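Long-range contact in acetylserotonin O-methyltransferase (Homo sapiens, PDB 4A6D), which catalyses the final step of melatonin synthesis, transferring a methyl group from S-adenosylmethionine to the hydroxyl of N-acetylserotonin: residues V163-F175 against Q330-L342. Sequence-based numbering, arbitrary orientation.
Sequences VWSVNGRSVLTAF and QFKKTGAIYDAIL. With SAM (S-adenosylmethionine), chain D.
With CG beside its backbone N (chi1 -57°), Phe175 brings its ring under Leu342 CB, which sits over the centre of one face, 3.7 Å from the centroid of the Phe175 ring, a CH-pi contact. Leu342, its CG anti to its own N, adds CD2 against Phe175 CG. Phenylalanine suits this buried place because its broad ring spans both strands: Lys332 CG comes within 3.5 Å of Phe175 CZ, while Ala340 O lies at the ring edge. The lysine chain, bent at chi2 and chi4, passes the ring obliquely and ends with NZ near CE1. Next to it the small methyl groups of Ala174 and Ala340 let the chain at Ala174 come close to strand 339-344, their CB atoms 3.8 Å apart.

At the other end, Asn167 offers an amide that matches the backbone of the turn. Asn167 OD1 receives a nearly straight hydrogen bond from Tyr338 N (2.9 Å, 170°), and ND2 gives a weak one to Tyr338 O. That carbonyl also accepts from Thr334 OG1, which in turn takes the N-H of Ala336 in an ST turn, so one threonine hydroxyl braces the turn while its CG2 packs on Ser170 CB.

Tyr338 suits its place by a ring wide enough to meet Val163 CG2 at its edge and Trp164 obliquely, planes 55° apart. Trp164 offers both a flat hydrocarbon end, CH2 lying 3.8 Å from Tyr338 CG, and a polar N-H: Trp164 NE1 donates to the carboxylate atom OXT of S-adenosylmethionine at 2.8 Å.

The contact thus packs helix 164-173 and the residues after it on the C-terminal antiparallel hairpin of the Rossmann-like methyltransferase sheet, from its turn toward its strands. Strand 339-344 runs between strands 278-283 and 329-332, and helix 192-200 packs against Trp164 and Leu172.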
loop_
_atom_site.group_PDB
_atom_site.type_symbol
_atom_site.label_atom_id
_atom_site.label_comp_id
_atom_site.label_asym_id
_atom_site.label_seq_id
_atom_site.Cartn_x
_atom_site.Cartn_y
_atom_site.Cartn_z
ATOM N N VAL A 163 -9.358 -10.597 -14.923
ATOM C CA VAL A 163 -8.217 -10.279 -15.795
ATOM C C VAL A 163 -8.427 -10.716 -17.263
ATOM O O VAL A 163 -7.996 -10.012 -18.196
ATOM C CB VAL A 163 -6.846 -10.711 -15.217
ATOM C CG1 VAL A 163 -6.652 -12.232 -15.302
ATOM C CG2 VAL A 163 -5.697 -9.951 -15.906
ATOM N N TRP A 164 -9.140 -11.841 -17.459
ATOM C CA TRP A 164 -9.391 -12.368 -18.792
ATOM C C TRP A 164 -10.267 -11.500 -19.694
ATOM O O TRP A 164 -10.155 -11.586 -20.920
ATOM C CB TRP A 164 -9.764 -13.850 -18.736
ATOM C CG TRP A 164 -8.838 -14.646 -17.848
ATOM C CD1 TRP A 164 -9.187 -15.386 -16.757
ATOM C CD2 TRP A 164 -7.398 -14.693 -17.925
ATOM N NE1 TRP A 164 -8.058 -15.892 -16.146
ATOM C CE2 TRP A 164 -6.948 -15.497 -16.854
ATOM C CE3 TRP A 164 -6.437 -14.096 -18.785
ATOM C CZ2 TRP A 164 -5.589 -15.749 -16.627
ATOM C CZ3 TRP A 164 -5.086 -14.337 -18.556
ATOM C CH2 TRP A 164 -4.674 -15.158 -17.487
ATOM N N SER A 165 -11.055 -10.593 -19.099
ATOM C CA SER A 165 -11.878 -9.637 -19.843
ATOM C C SER A 165 -10.987 -8.612 -20.582
ATOM O O SER A 165 -11.414 -8.042 -21.588
ATOM C CB SER A 165 -12.843 -8.920 -18.902
ATOM O OG SER A 165 -12.170 -8.182 -17.896
ATOM N N VAL A 166 -9.746 -8.409 -20.088
ATOM C CA VAL A 166 -8.748 -7.506 -20.674
ATOM C C VAL A 166 -7.577 -8.248 -21.325
ATOM O O VAL A 166 -7.135 -7.838 -22.386
ATOM C CB VAL A 166 -8.228 -6.423 -19.686
ATOM C CG1 VAL A 166 -8.982 -5.123 -19.859
ATOM C CG2 VAL A 166 -8.293 -6.888 -18.241
ATOM N N ASN A 167 -7.047 -9.300 -20.665
ATOM C CA ASN A 167 -5.869 -10.059 -21.112
ATOM C C ASN A 167 -6.167 -11.348 -21.906
ATOM O O ASN A 167 -5.249 -11.892 -22.527
ATOM C CB ASN A 167 -4.976 -10.388 -19.889
ATOM C CG ASN A 167 -3.478 -10.408 -20.154
ATOM O OD1 ASN A 167 -2.685 -9.937 -19.330
ATOM N ND2 ASN A 167 -3.034 -10.979 -21.287
ATOM N N GLY A 168 -7.414 -11.822 -21.864
ATOM C CA GLY A 168 -7.849 -13.056 -22.512
ATOM C C GLY A 168 -7.476 -13.229 -23.969
ATOM O O GLY A 168 -6.862 -14.239 -24.325
ATOM N N ARG A 169 -7.832 -12.248 -24.824
ATOM C CA ARG A 169 -7.573 -12.315 -26.268
ATOM C C ARG A 169 -6.097 -12.439 -26.646
ATOM O O ARG A 169 -5.779 -13.207 -27.556
ATOM C CB ARG A 169 -8.255 -11.172 -27.045
ATOM C CG ARG A 169 -8.670 -11.605 -28.440
ATOM C CD ARG A 169 -9.003 -10.486 -29.400
ATOM N NE ARG A 169 -9.293 -11.063 -30.717
ATOM C CZ ARG A 169 -8.425 -11.123 -31.728
ATOM N NH1 ARG A 169 -7.217 -10.581 -31.610
ATOM N NH2 ARG A 169 -8.770 -11.698 -32.870
ATOM N N SER A 170 -5.215 -11.700 -25.945
ATOM C CA SER A 170 -3.764 -11.678 -26.169
ATOM C C SER A 170 -3.174 -13.101 -26.037
ATOM O O SER A 170 -2.544 -13.597 -26.964
ATOM C CB SER A 170 -3.068 -10.736 -25.178
ATOM O OG SER A 170 -3.942 -9.803 -24.554
ATOM N N VAL A 171 -3.400 -13.741 -24.888
ATOM C CA VAL A 171 -2.873 -15.062 -24.554
ATOM C C VAL A 171 -3.406 -16.191 -25.405
ATOM O O VAL A 171 -2.631 -17.052 -25.821
ATOM C CB VAL A 171 -2.888 -15.369 -23.039
ATOM C CG1 VAL A 171 -1.965 -14.414 -22.280
ATOM C CG2 VAL A 171 -4.303 -15.342 -22.461
ATOM N N LEU A 172 -4.710 -16.172 -25.708
ATOM C CA LEU A 172 -5.319 -17.222 -26.509
ATOM C C LEU A 172 -5.006 -17.124 -28.004
ATOM O O LEU A 172 -5.045 -18.155 -28.695
ATOM C CB LEU A 172 -6.819 -17.345 -26.218
ATOM C CG LEU A 172 -7.198 -17.602 -24.740
ATOM C CD1 LEU A 172 -8.656 -17.354 -24.508
ATOM C CD2 LEU A 172 -6.789 -18.997 -24.266
ATOM N N THR A 173 -4.655 -15.905 -28.494
ATOM C CA THR A 173 -4.296 -15.678 -29.906
ATOM C C THR A 173 -2.793 -15.516 -30.198
ATOM O O THR A 173 -2.426 -15.365 -31.364
ATOM C CB THR A 173 -5.172 -14.621 -30.606
ATOM O OG1 THR A 173 -4.930 -13.346 -30.021
ATOM C CG2 THR A 173 -6.654 -14.976 -30.591
ATOM N N ALA A 174 -1.931 -15.609 -29.160
ATOM C CA ALA A 174 -0.467 -15.583 -29.269
ATOM C C ALA A 174 -0.009 -16.724 -30.240
ATOM O O ALA A 174 0.897 -16.526 -31.048
ATOM C CB ALA A 174 0.150 -15.779 -27.878
ATOM N N PHE A 175 -0.664 -17.897 -30.156
ATOM C CA PHE A 175 -0.466 -19.077 -31.001
ATOM C C PHE A 175 -1.825 -19.462 -31.587
ATOM O O PHE A 175 -2.859 -19.228 -30.957
ATOM C CB PHE A 175 0.100 -20.265 -30.184
ATOM C CG PHE A 175 1.407 -19.994 -29.469
ATOM C CD1 PHE A 175 2.627 -20.105 -30.141
ATOM C CD2 PHE A 175 1.419 -19.623 -28.124
ATOM C CE1 PHE A 175 3.836 -19.817 -29.488
ATOM C CE2 PHE A 175 2.626 -19.345 -27.465
ATOM C CZ PHE A 175 3.829 -19.460 -28.142
ATOM N N GLN A 330 8.144 -22.573 -27.081
ATOM C CA GLN A 330 7.998 -21.219 -27.650
ATOM C C GLN A 330 7.211 -20.426 -26.618
ATOM O O GLN A 330 6.356 -20.986 -25.925
ATOM C CB GLN A 330 7.188 -21.246 -28.964
ATOM C CG GLN A 330 7.940 -21.766 -30.195
ATOM C CD GLN A 330 7.098 -22.588 -31.143
ATOM O OE1 GLN A 330 5.898 -22.360 -31.334
ATOM N NE2 GLN A 330 7.731 -23.570 -31.785
ATOM N N PHE A 331 7.538 -19.153 -26.467
ATOM C CA PHE A 331 6.833 -18.241 -25.572
ATOM C C PHE A 331 6.562 -16.977 -26.379
ATOM O O PHE A 331 7.255 -16.725 -27.367
ATOM C CB PHE A 331 7.639 -17.937 -24.292
ATOM C CG PHE A 331 8.841 -17.030 -24.460
ATOM C CD1 PHE A 331 10.089 -17.551 -24.780
ATOM C CD2 PHE A 331 8.732 -15.652 -24.254
ATOM C CE1 PHE A 331 11.212 -16.713 -24.878
ATOM C CE2 PHE A 331 9.846 -14.812 -24.392
ATOM C CZ PHE A 331 11.080 -15.348 -24.691
ATOM N N LYS A 332 5.538 -16.217 -25.997
ATOM C CA LYS A 332 5.204 -14.973 -26.672
ATOM C C LYS A 332 4.939 -13.942 -25.598
ATOM O O LYS A 332 4.100 -14.196 -24.716
ATOM C CB LYS A 332 3.979 -15.132 -27.593
ATOM C CG LYS A 332 4.179 -16.061 -28.808
ATOM C CD LYS A 332 4.826 -15.383 -30.027
ATOM C CE LYS A 332 5.369 -16.356 -31.055
ATOM N NZ LYS A 332 4.289 -16.970 -31.871
ATOM N N LYS A 333 5.711 -12.837 -25.607
ATOM C CA LYS A 333 5.516 -11.728 -24.666
ATOM C C LYS A 333 4.448 -10.836 -25.302
ATOM O O LYS A 333 4.669 -10.293 -26.390
ATOM C CB LYS A 333 6.829 -10.964 -24.338
ATOM C CG LYS A 333 7.505 -11.509 -23.062
ATOM C CD LYS A 333 8.164 -10.412 -22.202
ATOM C CE LYS A 333 8.397 -10.850 -20.762
ATOM N NZ LYS A 333 8.555 -9.714 -19.794
ATOM N N THR A 334 3.258 -10.783 -24.673
ATOM C CA THR A 334 2.061 -10.075 -25.163
ATOM C C THR A 334 2.078 -8.559 -25.008
ATOM O O THR A 334 1.283 -7.870 -25.666
ATOM C CB THR A 334 0.800 -10.599 -24.448
ATOM O OG1 THR A 334 0.945 -10.361 -23.045
ATOM C CG2 THR A 334 0.492 -12.085 -24.762
ATOM N N GLY A 335 2.923 -8.064 -24.100
ATOM C CA GLY A 335 2.982 -6.661 -23.722
ATOM C C GLY A 335 1.977 -6.420 -22.610
ATOM O O GLY A 335 1.828 -5.292 -22.137
ATOM N N ALA A 336 1.291 -7.498 -22.160
ATOM C CA ALA A 336 0.296 -7.448 -21.093
ATOM C C ALA A 336 0.822 -8.115 -19.814
ATOM O O ALA A 336 1.991 -8.500 -19.769
ATOM C CB ALA A 336 -1.008 -8.084 -21.560
ATOM N N ILE A 337 0.017 -8.178 -18.746
ATOM C CA ILE A 337 0.507 -8.829 -17.538
ATOM C C ILE A 337 0.812 -10.323 -17.857
ATOM O O ILE A 337 1.924 -10.799 -17.603
ATOM C CB ILE A 337 -0.450 -8.632 -16.327
ATOM C CG1 ILE A 337 -0.530 -7.130 -15.939
ATOM C CG2 ILE A 337 -0.007 -9.482 -15.139
ATOM C CD1 ILE A 337 -1.786 -6.775 -15.132
ATOM N N TYR A 338 -0.143 -11.004 -18.511
ATOM C CA TYR A 338 0.001 -12.418 -18.834
ATOM C C TYR A 338 0.514 -12.730 -20.219
ATOM O O TYR A 338 0.077 -12.144 -21.220
ATOM C CB TYR A 338 -1.229 -13.234 -18.419
ATOM C CG TYR A 338 -1.445 -13.137 -16.934
ATOM C CD1 TYR A 338 -0.676 -13.890 -16.049
ATOM C CD2 TYR A 338 -2.287 -12.159 -16.395
ATOM C CE1 TYR A 338 -0.781 -13.711 -14.666
ATOM C CE2 TYR A 338 -2.454 -12.028 -15.016
ATOM C CZ TYR A 338 -1.683 -12.790 -14.155
ATOM O OH TYR A 338 -1.804 -12.618 -12.797
ATOM N N ASP A 339 1.505 -13.622 -20.248
ATOM C CA ASP A 339 2.141 -14.082 -21.481
ATOM C C ASP A 339 1.708 -15.509 -21.780
ATOM O O ASP A 339 1.012 -16.132 -20.969
ATOM C CB ASP A 339 3.678 -13.942 -21.379
ATOM C CG ASP A 339 4.139 -12.540 -21.010
ATOM O OD1 ASP A 339 3.963 -11.612 -21.847
ATOM O OD2 ASP A 339 4.699 -12.371 -19.899
ATOM N N ALA A 340 2.119 -16.035 -22.916
ATOM C CA ALA A 340 1.751 -17.413 -23.303
ATOM C C ALA A 340 2.965 -18.228 -23.669
ATOM O O ALA A 340 3.857 -17.737 -24.360
ATOM C CB ALA A 340 0.797 -17.376 -24.486
ATOM N N ILE A 341 2.995 -19.471 -23.205
ATOM C CA ILE A 341 4.002 -20.492 -23.539
ATOM C C ILE A 341 3.259 -21.680 -24.131
ATOM O O ILE A 341 2.283 -22.153 -23.532
ATOM C CB ILE A 341 4.792 -20.988 -22.293
ATOM C CG1 ILE A 341 5.738 -19.917 -21.770
ATOM C CG2 ILE A 341 5.541 -22.323 -22.599
ATOM C CD1 ILE A 341 6.095 -20.132 -20.413
ATOM N N LEU A 342 3.767 -22.197 -25.273
ATOM C CA LEU A 342 3.261 -23.406 -25.896
ATOM C C LEU A 342 4.400 -24.386 -26.166
ATOM O O LEU A 342 5.407 -24.009 -26.774
ATOM C CB LEU A 342 2.510 -23.083 -27.192
ATOM C CG LEU A 342 1.999 -24.261 -28.000
ATOM C CD1 LEU A 342 0.802 -24.877 -27.327
ATOM C CD2 LEU A 342 1.621 -23.824 -29.418
HETATM N N SAM D . -7.040 -20.698 -14.376
HETATM C CA SAM D . -7.809 -19.695 -13.606
HETATM C C SAM D . -7.481 -18.210 -13.863
HETATM O O SAM D . -6.361 -17.930 -14.237
HETATM O OXT SAM D . -8.318 -17.264 -13.703
HETATM C CB SAM D . -7.694 -20.084 -12.154
HETATM C CG SAM D . -6.291 -19.877 -11.570
HETATM S SD SAM D . -6.360 -20.278 -9.786
HETATM C CE SAM D . -4.881 -19.531 -9.235
HETATM C "C5'" SAM D . -5.732 -21.987 -9.706
HETATM C "C4'" SAM D . -6.944 -22.882 -9.999
HETATM O "O4'" SAM D . -6.471 -24.206 -9.823
HETATM C "C3'" SAM D . -8.123 -22.666 -8.973
HETATM O "O3'" SAM D . -9.376 -22.479 -9.650
HETATM C "C2'" SAM D . -8.041 -23.958 -8.096
HETATM O "O2'" SAM D . -9.250 -24.440 -7.507
HETATM C "C1'" SAM D . -7.486 -24.966 -9.118
HETATM N N9 SAM D . -6.853 -26.138 -8.478
HETATM C C8 SAM D . -5.948 -26.118 -7.419
HETATM N N7 SAM D . -5.588 -27.330 -7.120
HETATM C C5 SAM D . -6.282 -28.228 -7.924
HETATM C C6 SAM D . -6.346 -29.628 -8.059
HETATM N N6 SAM D . -5.531 -30.396 -7.296
HETATM N N1 SAM D . -7.151 -30.181 -9.034
HETATM C C2 SAM D . -7.959 -29.425 -9.790
HETATM N N3 SAM D . -7.926 -28.089 -9.673
HETATM C C4 SAM D . -7.090 -27.458 -8.825
#